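Local atomic coordinates of putative fimbrium tip subunit Fim1C (Bacteroides ovatus, PDB entry 4EPS), a protein that probably forms part of the tip of fimbriae, the cell-surface filaments that mediate adhesion and biofilm formation. Residues 62-67 with 92-97; 96-101 with 108-113; 166-171 with 259-264; 321-326 with 389-394; 353-358 with 367-372. One frame throughout, in Å; residues are numbered along the deposited sequence. Where two conformers were deposited one is given.

Interaction 1: 62-67 with 92-97; sequences NMPFTF and YPYQSE. With GOL (glycerol), chain B.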
# COMPACT_ATOMS: atom_id res chain seq x y z
N ASN A 62 -27.36 -34.44 45.78
CA ASN A 62 -26.53 -33.24 45.65
C ASN A 62 -25.08 -33.57 46.01
O ASN A 62 -24.43 -32.85 46.76
CB ASN A 62 -27.07 -32.06 46.48
CG ASN A 62 -26.45 -30.76 46.06
OD1 ASN A 62 -26.09 -30.58 44.90
ND2 ASN A 62 -26.24 -29.85 47.01
N MSE A 63 -24.56 -34.68 45.49
CA MSE A 63 -23.20 -35.11 45.77
C MSE A 63 -22.22 -34.28 44.93
O MSE A 63 -22.35 -34.24 43.70
CB MSE A 63 -23.06 -36.60 45.51
CG MSE A 63 -21.73 -37.17 45.95
SE MSE A 63 -21.60 -39.08 45.48
CE MSE A 63 -23.05 -39.63 46.11
N PRO A 64 -21.23 -33.62 45.57
CA PRO A 64 -20.31 -32.77 44.80
C PRO A 64 -19.14 -33.53 44.16
O PRO A 64 -18.55 -34.42 44.76
CB PRO A 64 -19.77 -31.78 45.84
CG PRO A 64 -19.84 -32.54 47.16
CD PRO A 64 -20.96 -33.54 47.03
N PHE A 65 -18.79 -33.11 42.94
CA PHE A 65 -17.62 -33.61 42.22
C PHE A 65 -16.84 -32.42 41.73
O PHE A 65 -17.45 -31.48 41.23
CB PHE A 65 -18.03 -34.54 41.05
CG PHE A 65 -18.51 -35.87 41.54
CD1 PHE A 65 -19.85 -36.06 41.88
CD2 PHE A 65 -17.62 -36.91 41.77
CE1 PHE A 65 -20.29 -37.29 42.38
CE2 PHE A 65 -18.06 -38.13 42.28
CZ PHE A 65 -19.40 -38.32 42.57
N THR A 66 -15.51 -32.45 41.86
CA THR A 66 -14.63 -31.36 41.50
C THR A 66 -13.71 -31.76 40.34
O THR A 66 -13.13 -32.86 40.35
CB THR A 66 -13.80 -30.94 42.75
OG1 THR A 66 -14.69 -30.74 43.83
CG2 THR A 66 -12.98 -29.68 42.52
N PHE A 67 -13.59 -30.87 39.34
CA PHE A 67 -12.70 -31.11 38.21
C PHE A 67 -11.28 -30.70 38.64
O PHE A 67 -11.13 -29.64 39.25
CB PHE A 67 -13.16 -30.33 36.97
CG PHE A 67 -12.44 -30.71 35.69
CD1 PHE A 67 -12.64 -31.96 35.11
CD2 PHE A 67 -11.66 -29.79 35.01
CE1 PHE A 67 -12.02 -32.31 33.90
CE2 PHE A 67 -11.04 -30.13 33.79
CZ PHE A 67 -11.23 -31.38 33.25
N TYR A 92 -24.39 -27.79 37.09
CA TYR A 92 -23.26 -26.90 37.33
C TYR A 92 -23.80 -25.47 37.48
O TYR A 92 -24.64 -25.09 36.66
CB TYR A 92 -22.30 -26.97 36.12
CG TYR A 92 -21.20 -25.94 36.21
CD1 TYR A 92 -21.39 -24.64 35.72
CD2 TYR A 92 -20.00 -26.22 36.86
CE1 TYR A 92 -20.42 -23.66 35.89
CE2 TYR A 92 -19.01 -25.25 37.00
CZ TYR A 92 -19.22 -23.98 36.52
OH TYR A 92 -18.25 -23.03 36.66
N PRO A 93 -23.23 -24.60 38.34
CA PRO A 93 -22.20 -24.88 39.36
C PRO A 93 -22.84 -25.40 40.64
O PRO A 93 -23.93 -24.95 41.01
CB PRO A 93 -21.54 -23.51 39.58
CG PRO A 93 -22.68 -22.51 39.33
CD PRO A 93 -23.66 -23.18 38.38
N TYR A 94 -22.16 -26.35 41.30
CA TYR A 94 -22.61 -26.96 42.55
C TYR A 94 -23.02 -25.89 43.56
O TYR A 94 -22.30 -24.90 43.74
CB TYR A 94 -21.46 -27.81 43.14
CG TYR A 94 -21.72 -28.29 44.55
CD1 TYR A 94 -22.57 -29.37 44.79
CD2 TYR A 94 -21.09 -27.70 45.64
CE1 TYR A 94 -22.83 -29.81 46.09
CE2 TYR A 94 -21.32 -28.15 46.94
CZ TYR A 94 -22.19 -29.20 47.16
OH TYR A 94 -22.43 -29.64 48.44
N GLN A 95 -24.16 -26.12 44.23
CA GLN A 95 -24.74 -25.28 45.29
C GLN A 95 -24.85 -26.15 46.54
O GLN A 95 -25.37 -27.27 46.45
CB GLN A 95 -26.14 -24.75 44.88
CG GLN A 95 -26.20 -23.96 43.55
CD GLN A 95 -25.41 -22.67 43.58
OE1 GLN A 95 -25.73 -21.75 44.34
NE2 GLN A 95 -24.38 -22.57 42.76
N SER A 96 -24.34 -25.67 47.69
CA SER A 96 -24.41 -26.36 48.98
C SER A 96 -25.85 -26.62 49.40
O SER A 96 -26.14 -27.67 49.98
CB SER A 96 -23.72 -25.55 50.08
OG SER A 96 -22.31 -25.70 50.01
N GLU A 97 -26.76 -25.67 49.08
CA GLU A 97 -28.17 -25.80 49.43
C GLU A 97 -29.03 -26.07 48.19
O GLU A 97 -29.11 -25.23 47.30
CB GLU A 97 -28.66 -24.54 50.19
CG GLU A 97 -30.07 -24.65 50.78
CD GLU A 97 -30.25 -25.68 51.88
OE1 GLU A 97 -30.53 -26.86 51.55
OE2 GLU A 97 -30.11 -25.31 53.07
C1 GOL B . -29.41 -30.62 49.89
O1 GOL B . -29.43 -29.22 50.12
C2 GOL B . -28.13 -31.23 50.41
O2 GOL B . -27.02 -30.69 49.67
C3 GOL B . -28.18 -32.73 50.27
O3 GOL B . -26.95 -33.33 50.70
O HOH W 1 -23.99 -31.92 49.26
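The ring of Tyr-94 is packed on one face by Pro-64, whose CB stands 3.7 Å from the ring centroid and only 15° off the normal, a CH-pi contact, while the backbone N of Ser-96 lies over the rim of the opposite face. At the ring edge, in plane, sit the carbonyl O of Asn-62 and a water. That water donates to Asn-62 O and is hydrogen-bonded to Tyr-94 OH, 2.9 Å away. The Asn-62 side chain crosses that of Tyr-94 at about a right angle, yet its amide plane is turned only 23° from the ring. With CG anti to the backbone N (chi1 -165°), the amide reaches over to the loop: Asn-62 ND2 donates to Gln-95 O at 2.8 Å, nearly straight and within the amide plane. Asn-62 ND2 also donates to O2 of a glycerol, probably from the crystallisation liquor, at 2.9 Å. Asn-62 OD1 is bonded to Tyr-91 OH, which fixes the amide's orientation. Asn-62 and Met-63 form a G1 beta bulge against Leu-48 of strand 45-52. The join is thus mostly polar: one direct amide bond and a water bridge tie strand 55-67 to the loop after strand 87-92, beside the proline-tyrosine CH-pi contact.

Interaction 2: 96-101 with 108-113; sequences SEMTGK and DFFAPL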
# COMPACT_ATOMS: atom_id res chain seq x y z
N SER A 96 -24.34 -25.67 47.69
CA SER A 96 -24.41 -26.36 48.98
C SER A 96 -25.85 -26.62 49.40
O SER A 96 -26.14 -27.67 49.98
CB SER A 96 -23.72 -25.55 50.08
OG SER A 96 -22.31 -25.70 50.01
N GLU A 97 -26.76 -25.67 49.08
CA GLU A 97 -28.17 -25.80 49.43
C GLU A 97 -29.03 -26.07 48.19
O GLU A 97 -29.11 -25.23 47.30
CB GLU A 97 -28.66 -24.54 50.19
CG GLU A 97 -30.07 -24.65 50.78
CD GLU A 97 -30.25 -25.68 51.88
OE1 GLU A 97 -30.53 -26.86 51.55
OE2 GLU A 97 -30.11 -25.31 53.07
N MSE A 98 -29.68 -27.24 48.15
CA MSE A 98 -30.53 -27.61 47.02
C MSE A 98 -31.94 -27.97 47.50
O MSE A 98 -32.75 -28.44 46.70
CB MSE A 98 -29.90 -28.74 46.19
CG MSE A 98 -28.72 -28.27 45.34
SE MSE A 98 -29.29 -27.04 43.94
CE MSE A 98 -30.19 -28.34 42.75
N THR A 99 -32.26 -27.67 48.77
CA THR A 99 -33.61 -27.94 49.30
C THR A 99 -34.63 -27.13 48.49
O THR A 99 -34.47 -25.92 48.33
CB THR A 99 -33.69 -27.66 50.82
OG1 THR A 99 -32.69 -28.43 51.49
CG2 THR A 99 -35.05 -28.00 51.40
N GLY A 100 -35.61 -27.83 47.94
CA GLY A 100 -36.68 -27.26 47.13
C GLY A 100 -36.25 -26.81 45.75
O GLY A 100 -37.04 -26.18 45.04
N LYS A 101 -35.02 -27.17 45.32
CA LYS A 101 -34.55 -26.75 44.00
C LYS A 101 -34.71 -27.84 42.92
O LYS A 101 -34.34 -27.62 41.76
CB LYS A 101 -33.08 -26.26 44.07
CG LYS A 101 -32.85 -25.08 45.02
CD LYS A 101 -33.68 -23.87 44.63
CE LYS A 101 -33.22 -22.59 45.27
NZ LYS A 101 -33.98 -21.43 44.73
N ASP A 108 -39.26 -31.72 34.19
CA ASP A 108 -37.97 -31.01 34.27
C ASP A 108 -37.47 -31.04 35.71
O ASP A 108 -37.92 -30.23 36.54
CB ASP A 108 -38.11 -29.57 33.72
CG ASP A 108 -36.86 -28.70 33.81
OD1 ASP A 108 -35.76 -29.24 34.12
OD2 ASP A 108 -36.98 -27.48 33.62
N PHE A 109 -36.54 -31.96 36.02
CA PHE A 109 -36.02 -32.14 37.38
C PHE A 109 -35.42 -30.85 37.99
O PHE A 109 -35.50 -30.68 39.20
CB PHE A 109 -34.96 -33.25 37.41
CG PHE A 109 -34.42 -33.63 38.77
CD1 PHE A 109 -35.17 -34.42 39.64
CD2 PHE A 109 -33.13 -33.26 39.16
CE1 PHE A 109 -34.66 -34.80 40.89
CE2 PHE A 109 -32.61 -33.67 40.38
CZ PHE A 109 -33.37 -34.45 41.24
N PHE A 110 -34.78 -29.99 37.18
CA PHE A 110 -34.17 -28.78 37.73
C PHE A 110 -35.00 -27.49 37.47
O PHE A 110 -34.46 -26.38 37.60
CB PHE A 110 -32.74 -28.61 37.19
CG PHE A 110 -31.76 -29.67 37.65
CD1 PHE A 110 -31.29 -29.69 38.96
CD2 PHE A 110 -31.26 -30.61 36.75
CE1 PHE A 110 -30.34 -30.64 39.37
CE2 PHE A 110 -30.32 -31.57 37.16
CZ PHE A 110 -29.85 -31.57 38.46
N ALA A 111 -36.29 -27.63 37.13
CA ALA A 111 -37.17 -26.47 36.89
C ALA A 111 -37.12 -25.43 38.05
O ALA A 111 -36.92 -24.25 37.74
CB ALA A 111 -38.61 -26.92 36.64
N PRO A 112 -37.20 -25.81 39.37
CA PRO A 112 -37.14 -24.77 40.43
C PRO A 112 -35.77 -24.10 40.56
O PRO A 112 -35.70 -22.92 40.89
CB PRO A 112 -37.49 -25.54 41.71
CG PRO A 112 -38.18 -26.81 41.22
CD PRO A 112 -37.45 -27.14 39.96
N LEU A 113 -34.69 -24.84 40.32
CA LEU A 113 -33.33 -24.26 40.36
C LEU A 113 -33.22 -23.16 39.31
O LEU A 113 -32.79 -22.05 39.62
CB LEU A 113 -32.29 -25.37 40.12
CG LEU A 113 -30.81 -24.96 40.06
CD1 LEU A 113 -30.32 -24.35 41.40
CD2 LEU A 113 -29.96 -26.16 39.63
O HOH W 2 -32.42 -21.26 42.25
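Met-98 and Lys-101, the first and last residues of a type II beta turn, meet the start of the short helix 111-115, for which Phe-110 is the N-cap residue. The apolar part is carried by Met-98, a selenomethionine here. Its chain, bent at both chi2 and chi3, brings Met-98 CE to 3.8 Å from Leu-113 CD2, with SE equally near the other methyl, CD1. Met-98 CE also reaches the edge of the Phe-110 ring, near its plane, 4.1 Å from Phe-110 CE1. Lys-101 CB approaches Leu-113 CB. Tyr-91 of strand 87-92 touches Met-98, Phe-110 and Leu-113, so this cluster rests on the sheet behind it. The proline ring packs on the turn's carbonyls: Pro-112 CB lies 3.4 Å from Gly-100 O, and the proline CD lies against Lys-101 O. Among the polar contacts, Leu-113 N donates a weak bond to Lys-101 O, 3.2 Å long and bent to 123°. Before the helix, Asp-108 OD1 accepts from Phe-110 N in an Asx turn, while its OD2 forms a salt bridge with Arg-158. The lysine chain bends at chi2 before running on to its amine. Lys-101 NZ donates to a water at 2.9 Å, and this water in turn donates to Leu-113 O at 2.8 Å.

Interaction 3: 166-171 with 259-264; sequences LPSTRY and GGYKEV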
# COMPACT_ATOMS: atom_id res chain seq x y z
N LEU A 166 -17.99 -4.78 19.16
CA LEU A 166 -17.84 -3.37 18.82
C LEU A 166 -16.92 -3.22 17.57
O LEU A 166 -16.21 -4.16 17.22
CB LEU A 166 -17.28 -2.58 20.01
CG LEU A 166 -18.17 -2.54 21.28
CD1 LEU A 166 -17.44 -1.77 22.39
CD2 LEU A 166 -19.54 -1.94 20.98
N PRO A 167 -16.95 -2.07 16.86
CA PRO A 167 -16.05 -1.93 15.70
C PRO A 167 -14.57 -1.96 16.13
O PRO A 167 -14.20 -1.51 17.21
CB PRO A 167 -16.41 -0.56 15.11
CG PRO A 167 -17.12 0.16 16.17
CD PRO A 167 -17.76 -0.85 17.07
N SER A 168 -13.74 -2.60 15.30
CA SER A 168 -12.30 -2.66 15.53
C SER A 168 -11.62 -2.64 14.17
O SER A 168 -12.25 -2.98 13.17
CB SER A 168 -11.89 -3.88 16.36
OG SER A 168 -12.23 -5.11 15.73
N THR A 169 -10.36 -2.20 14.12
CA THR A 169 -9.66 -2.10 12.85
C THR A 169 -8.25 -2.66 12.94
O THR A 169 -7.42 -2.15 13.68
CB THR A 169 -9.59 -0.63 12.38
OG1 THR A 169 -10.90 -0.10 12.33
CG2 THR A 169 -8.91 -0.49 10.97
N ARG A 170 -7.99 -3.71 12.18
CA ARG A 170 -6.63 -4.20 12.09
C ARG A 170 -5.87 -3.29 11.11
O ARG A 170 -6.37 -2.99 10.03
CB ARG A 170 -6.59 -5.66 11.63
CG ARG A 170 -5.17 -6.10 11.28
CD ARG A 170 -5.12 -7.44 10.64
NE ARG A 170 -3.73 -7.90 10.52
CZ ARG A 170 -3.38 -9.02 9.90
NH1 ARG A 170 -4.30 -9.79 9.33
NH2 ARG A 170 -2.10 -9.37 9.84
N TYR A 171 -4.68 -2.83 11.51
CA TYR A 171 -3.80 -2.07 10.62
C TYR A 171 -2.69 -2.98 10.15
O TYR A 171 -1.98 -3.57 10.97
CB TYR A 171 -3.19 -0.84 11.33
CG TYR A 171 -4.14 0.32 11.45
CD1 TYR A 171 -5.13 0.33 12.43
CD2 TYR A 171 -4.06 1.41 10.58
CE1 TYR A 171 -6.04 1.38 12.52
CE2 TYR A 171 -4.96 2.47 10.68
CZ TYR A 171 -5.93 2.46 11.66
OH TYR A 171 -6.85 3.47 11.79
N GLY A 259 -20.34 -2.57 11.83
CA GLY A 259 -19.49 -3.42 11.00
C GLY A 259 -18.52 -4.34 11.70
O GLY A 259 -17.95 -5.22 11.05
N GLY A 260 -18.36 -4.18 13.01
CA GLY A 260 -17.47 -5.04 13.77
C GLY A 260 -16.03 -4.95 13.28
O GLY A 260 -15.54 -3.85 13.00
N TYR A 261 -15.37 -6.09 13.15
CA TYR A 261 -13.95 -6.13 12.76
C TYR A 261 -13.72 -5.83 11.28
O TYR A 261 -14.40 -6.38 10.40
CB TYR A 261 -13.38 -7.50 13.11
CG TYR A 261 -11.95 -7.74 12.66
CD1 TYR A 261 -10.88 -7.30 13.43
CD2 TYR A 261 -11.68 -8.46 11.49
CE1 TYR A 261 -9.56 -7.57 13.05
CE2 TYR A 261 -10.36 -8.74 11.11
CZ TYR A 261 -9.32 -8.33 11.92
OH TYR A 261 -8.03 -8.64 11.56
N LYS A 262 -12.72 -4.98 10.99
CA LYS A 262 -12.36 -4.73 9.59
C LYS A 262 -10.84 -4.59 9.50
O LYS A 262 -10.18 -4.42 10.54
CB LYS A 262 -13.09 -3.50 9.01
CG LYS A 262 -12.50 -2.15 9.44
CD LYS A 262 -13.27 -1.00 8.81
CE LYS A 262 -12.50 0.31 8.82
NZ LYS A 262 -12.31 0.83 10.20
N GLU A 263 -10.28 -4.68 8.28
CA GLU A 263 -8.82 -4.57 8.10
C GLU A 263 -8.48 -3.47 7.12
O GLU A 263 -9.19 -3.29 6.11
CB GLU A 263 -8.22 -5.89 7.57
CG GLU A 263 -8.49 -7.13 8.42
CD GLU A 263 -7.65 -8.36 8.08
OE1 GLU A 263 -7.00 -8.36 7.01
OE2 GLU A 263 -7.59 -9.28 8.92
N VAL A 264 -7.41 -2.71 7.40
CA VAL A 264 -6.92 -1.67 6.50
C VAL A 264 -5.40 -1.79 6.34
O VAL A 264 -4.73 -2.42 7.15
CB VAL A 264 -7.29 -0.21 6.95
CG1 VAL A 264 -8.80 -0.00 7.10
CG2 VAL A 264 -6.55 0.20 8.23
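Two parallel strands, 148-174 and 261-267, pair here in the fimbrillin-like region, their short segments inclined by 28°. Four backbone bonds join them: Ser-168 N to Gly-260 O, Lys-262 N to Ser-168 O, Arg-170 N to Lys-262 O and Val-264 N to Arg-170 O. On the face bearing Thr-169 and Tyr-171, Lys-262 lies alongside the threonine, and a bend at chi4 (-67°) turns NZ back to donate to Thr-169 OG1 at 2.7 Å. Thr-169 CG2 meets Val-264 CG2 at 3.7 Å, and that same valine methyl sits over the Tyr-171 ring, 3.8 Å from its centroid. A valine in place of Thr-169 would probably leave the Lys-262 amine without this acceptor and free to swing away. On the other face, Arg-170 runs extended beside Glu-263, their end planes nearly perpendicular (85°); OE2 lies at the guanidinium edge, 3.4 Å from NH1, in a weak salt bridge. Tyr-261 OH donates to the same OE2 at 2.8 Å, steadying the carboxylate, and lies 3.3 Å from Arg-170 CD. Strand 187-190 runs along the other edge of 166-171, bonded to Thr-169 and Tyr-171, while Tyr-234 of strand 229-234 packs on Leu-166 and Pro-167.

Interaction 4: 321-326 with 389-394; sequences NDALLR and GYNNSE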
# COMPACT_ATOMS: atom_id res chain seq x y z
N ASN A 321 18.09 -10.00 28.62
CA ASN A 321 18.00 -8.73 29.34
C ASN A 321 17.14 -7.67 28.58
O ASN A 321 17.35 -6.48 28.80
CB ASN A 321 19.41 -8.18 29.66
CG ASN A 321 20.30 -7.88 28.48
OD1 ASN A 321 19.93 -8.04 27.32
ND2 ASN A 321 21.50 -7.41 28.76
N ASP A 322 16.19 -8.10 27.71
CA ASP A 322 15.31 -7.19 26.94
C ASP A 322 13.91 -7.17 27.58
O ASP A 322 13.04 -7.98 27.24
CB ASP A 322 15.26 -7.57 25.44
CG ASP A 322 14.64 -6.51 24.52
OD1 ASP A 322 13.79 -5.71 24.99
OD2 ASP A 322 14.90 -6.56 23.29
N ALA A 323 13.68 -6.20 28.47
CA ALA A 323 12.42 -6.01 29.20
C ALA A 323 11.26 -5.67 28.27
O ALA A 323 10.13 -6.08 28.55
CB ALA A 323 12.58 -4.91 30.25
N LEU A 324 11.52 -4.91 27.19
CA LEU A 324 10.50 -4.54 26.22
C LEU A 324 9.99 -5.78 25.47
O LEU A 324 8.78 -5.93 25.31
CB LEU A 324 11.06 -3.48 25.23
CG LEU A 324 10.14 -2.99 24.09
CD1 LEU A 324 8.77 -2.54 24.61
CD2 LEU A 324 10.80 -1.83 23.31
N LEU A 325 10.91 -6.64 24.99
CA LEU A 325 10.56 -7.88 24.28
C LEU A 325 9.76 -8.80 25.21
O LEU A 325 8.76 -9.39 24.80
CB LEU A 325 11.84 -8.59 23.78
CG LEU A 325 11.70 -10.01 23.17
CD1 LEU A 325 10.78 -10.01 21.94
CD2 LEU A 325 13.06 -10.56 22.77
N ARG A 326 10.19 -8.88 26.47
CA ARG A 326 9.53 -9.72 27.46
C ARG A 326 8.10 -9.23 27.82
O ARG A 326 7.17 -10.03 27.82
CB ARG A 326 10.42 -9.77 28.71
CG ARG A 326 10.02 -10.76 29.77
CD ARG A 326 11.19 -11.00 30.71
NE ARG A 326 11.60 -9.78 31.41
CZ ARG A 326 12.83 -9.30 31.43
NH1 ARG A 326 13.81 -9.92 30.78
NH2 ARG A 326 13.11 -8.19 32.10
N GLY A 389 14.48 3.53 26.85
CA GLY A 389 13.51 4.17 27.74
C GLY A 389 12.54 3.20 28.39
O GLY A 389 12.26 3.33 29.58
N TYR A 390 12.03 2.22 27.63
CA TYR A 390 11.07 1.27 28.23
C TYR A 390 11.78 0.48 29.36
O TYR A 390 11.27 0.42 30.50
CB TYR A 390 10.42 0.33 27.21
CG TYR A 390 9.42 -0.54 27.94
CD1 TYR A 390 8.19 -0.03 28.35
CD2 TYR A 390 9.78 -1.81 28.39
CE1 TYR A 390 7.30 -0.79 29.10
CE2 TYR A 390 8.90 -2.58 29.16
CZ TYR A 390 7.67 -2.06 29.52
OH TYR A 390 6.81 -2.80 30.31
N ASN A 391 12.96 -0.07 29.06
CA ASN A 391 13.80 -0.74 30.06
C ASN A 391 13.95 0.15 31.29
O ASN A 391 13.77 -0.33 32.42
CB ASN A 391 15.21 -1.02 29.45
CG ASN A 391 16.20 -1.47 30.49
OD1 ASN A 391 16.30 -2.66 30.78
ND2 ASN A 391 16.93 -0.54 31.08
N ASN A 392 14.33 1.43 31.08
CA ASN A 392 14.58 2.36 32.18
C ASN A 392 13.34 2.54 33.06
O ASN A 392 13.49 2.66 34.29
CB ASN A 392 15.09 3.72 31.66
CG ASN A 392 16.41 3.59 30.94
OD1 ASN A 392 17.08 2.53 31.00
ND2 ASN A 392 16.78 4.61 30.14
N SER A 393 12.13 2.59 32.45
CA SER A 393 10.87 2.71 33.20
C SER A 393 10.66 1.50 34.11
O SER A 393 10.29 1.65 35.27
CB SER A 393 9.69 2.85 32.24
OG SER A 393 8.53 3.24 32.95
N GLU A 394 10.93 0.28 33.58
CA GLU A 394 10.77 -0.94 34.37
C GLU A 394 11.80 -1.00 35.51
O GLU A 394 11.45 -1.45 36.59
CB GLU A 394 10.84 -2.21 33.50
CG GLU A 394 9.51 -2.45 32.78
CD GLU A 394 9.20 -3.89 32.45
OE1 GLU A 394 10.08 -4.76 32.65
OE2 GLU A 394 8.08 -4.15 31.94
O HOH W 3 15.87 -4.29 28.73
O HOH W 4 10.10 -7.45 32.62
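Van der Waals packing joins Leu-324 to Tyr-390: CB of the leucine is 3.8 Å from CD2 of the ring, and Leu-324 CD1 lies 3.9 Å from Tyr-390 CG. Tyr-390 swings its ring away from its own N (chi1 -177°), out from its helix to the backbone of the other segment, with Ala-323 O near the ring plane at its edge. Ala-323 CB, directed at the partner helix, comes to 3.5 Å from Glu-394 OE1. These contacts set the first turn of helix 323-327, capped by Asp-322 OD1 accepting from Leu-325 N, against the first turns of helix 389-403. Polar links across the contact run through water. One water donates to Asn-391 OD1, 2.7 Å away, and to Asn-321 O, and accepts from Ala-323 N; Asn-391 ND2 is held by Val-368 O. A second accepts from Arg-326 NE at 3.0 Å, in the guanidinium plane, and donates to Glu-394 OE1. Glu-394 OE2 is bonded to Ser-327 OG and, at a doubtfully short 2.5 Å, to Tyr-390 OH.

Interaction 5: 353-358 with 367-372; sequences SIHDWF and YVSVTG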
# COMPACT_ATOMS: atom_id res chain seq x y z
N SER A 353 23.07 6.19 43.71
CA SER A 353 22.41 6.28 42.39
C SER A 353 21.54 5.06 42.14
O SER A 353 21.73 4.03 42.79
CB SER A 353 23.44 6.41 41.28
OG SER A 353 24.22 5.23 41.16
N ILE A 354 20.61 5.16 41.19
CA ILE A 354 19.77 4.02 40.81
C ILE A 354 20.69 2.92 40.25
O ILE A 354 20.48 1.74 40.51
CB ILE A 354 18.68 4.46 39.81
CG1 ILE A 354 17.70 5.44 40.50
CG2 ILE A 354 17.92 3.24 39.24
CD1 ILE A 354 17.23 6.49 39.64
N HIS A 355 21.71 3.31 39.48
CA HIS A 355 22.70 2.37 38.95
C HIS A 355 23.38 1.59 40.10
O HIS A 355 23.43 0.35 40.06
CB HIS A 355 23.77 3.11 38.13
CG HIS A 355 24.90 2.21 37.77
ND1 HIS A 355 24.72 1.17 36.87
CD2 HIS A 355 26.17 2.17 38.24
CE1 HIS A 355 25.89 0.57 36.78
NE2 HIS A 355 26.79 1.12 37.61
N ASP A 356 23.91 2.31 41.09
CA ASP A 356 24.61 1.68 42.22
C ASP A 356 23.67 0.74 42.98
O ASP A 356 24.09 -0.38 43.31
CB ASP A 356 25.25 2.72 43.15
CG ASP A 356 26.53 3.34 42.62
OD1 ASP A 356 27.07 2.85 41.59
OD2 ASP A 356 26.99 4.34 43.21
N TRP A 357 22.39 1.14 43.18
CA TRP A 357 21.41 0.26 43.82
C TRP A 357 21.20 -0.99 42.98
O TRP A 357 21.22 -2.10 43.50
CB TRP A 357 20.05 0.95 44.06
CG TRP A 357 18.93 -0.03 44.32
CD1 TRP A 357 18.73 -0.75 45.47
CD2 TRP A 357 17.94 -0.48 43.39
NE1 TRP A 357 17.65 -1.59 45.32
CE2 TRP A 357 17.14 -1.44 44.05
CE3 TRP A 357 17.64 -0.16 42.05
CZ2 TRP A 357 16.07 -2.09 43.42
CZ3 TRP A 357 16.59 -0.82 41.42
CH2 TRP A 357 15.82 -1.78 42.10
N PHE A 358 20.96 -0.79 41.67
CA PHE A 358 20.64 -1.84 40.71
C PHE A 358 21.71 -2.96 40.68
O PHE A 358 21.36 -4.14 40.68
CB PHE A 358 20.44 -1.22 39.30
CG PHE A 358 20.24 -2.21 38.19
CD1 PHE A 358 19.02 -2.85 38.02
CD2 PHE A 358 21.28 -2.51 37.31
CE1 PHE A 358 18.83 -3.77 36.99
CE2 PHE A 358 21.08 -3.43 36.27
CZ PHE A 358 19.86 -4.05 36.12
N TYR A 367 17.67 -7.17 33.16
CA TYR A 367 17.47 -5.75 32.80
C TYR A 367 18.81 -5.12 32.48
O TYR A 367 19.85 -5.68 32.80
CB TYR A 367 16.78 -4.95 33.94
CG TYR A 367 15.43 -5.48 34.36
CD1 TYR A 367 15.32 -6.50 35.30
CD2 TYR A 367 14.25 -4.94 33.86
CE1 TYR A 367 14.09 -7.03 35.67
CE2 TYR A 367 13.00 -5.45 34.22
CZ TYR A 367 12.93 -6.49 35.14
OH TYR A 367 11.73 -7.01 35.55
N VAL A 368 18.78 -3.94 31.84
CA VAL A 368 19.95 -3.13 31.54
C VAL A 368 19.94 -1.99 32.57
O VAL A 368 18.87 -1.46 32.86
CB VAL A 368 19.91 -2.61 30.06
CG1 VAL A 368 21.11 -1.72 29.75
CG2 VAL A 368 19.86 -3.79 29.07
N SER A 369 21.10 -1.59 33.09
CA SER A 369 21.15 -0.46 34.02
C SER A 369 20.67 0.83 33.34
O SER A 369 20.83 1.00 32.13
CB SER A 369 22.56 -0.27 34.56
OG SER A 369 22.59 0.92 35.32
N VAL A 370 20.07 1.74 34.14
CA VAL A 370 19.60 3.05 33.65
C VAL A 370 20.82 3.98 33.40
O VAL A 370 20.66 5.02 32.76
CB VAL A 370 18.59 3.72 34.62
CG1 VAL A 370 17.32 2.88 34.77
CG2 VAL A 370 19.23 4.01 35.99
N THR A 371 22.02 3.65 33.90
CA THR A 371 23.15 4.56 33.71
C THR A 371 23.55 4.72 32.23
O THR A 371 23.50 3.78 31.45
CB THR A 371 24.38 4.11 34.54
OG1 THR A 371 25.27 5.22 34.68
CG2 THR A 371 25.10 2.87 33.98
N GLY A 372 23.93 5.93 31.87
CA GLY A 372 24.52 6.16 30.56
C GLY A 372 26.04 6.14 30.71
O GLY A 372 26.76 5.99 29.73
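The first turns of helix 354-359 approach the irregular segment 367-372 most closely at His-355 and Thr-371, whose CA atoms are 5.7 Å apart. The His-355 ring lies against the loop, and its ND1 shares a hydrogen bond of 2.6 Å with Ser-369 OG, which lies near the ring plane at the edge. The same hydroxyl accepts from Thr-371 N at 3.1 Å, an ST turn, so it is gripped from both helix and loop. Thr-371 CG2 covers a face of the imidazole, 3.4 Å from ND1. Ile-354 and Val-370 cross at about a right angle, their CG2 methyls 3.6 Å apart. Phe-358 sets its ring against the first residues of 367-372: CE1 is 3.9 Å from Tyr-367 CB, CE2 is 3.7 Å from Ser-369 N, and Tyr-367 O lies near the ring plane at the edge. An alanine at Phe-358 is likely to open a gap beneath Tyr-367 and Ser-369 in this buried contact. At the end of strand 469-474, the carboxylate of Glu-474 accepts from the N of Ile-354 and His-355, while its backbone bonds to Val-370 and Gly-372; Ile-354 and Tyr-367 rest on helix 389-403.

In the fold
From the N terminus, interaction 1 closes a 24-residue excursion from strand 55-67 that includes strand 72-73 and most of strand 87-92. Interaction 2 begins where it ends, sharing Ser-96 and Glu-97, and closes a short loop of six residues before helix 111-115; Asn-62 ND2 and Met-98 CG bring the two into touch. Interaction 3 follows in series, spanning 87 residues to join strands distant in sequence within the same fimbrillin-like region, its centre about 42 Å from that of interaction 1. Interaction 4 then closes a long loop between two helices, and interaction 5 is nested inside it. Their centres lie about 13 Å apart, linked by packing of Tyr-367 on Arg-326 and Glu-394.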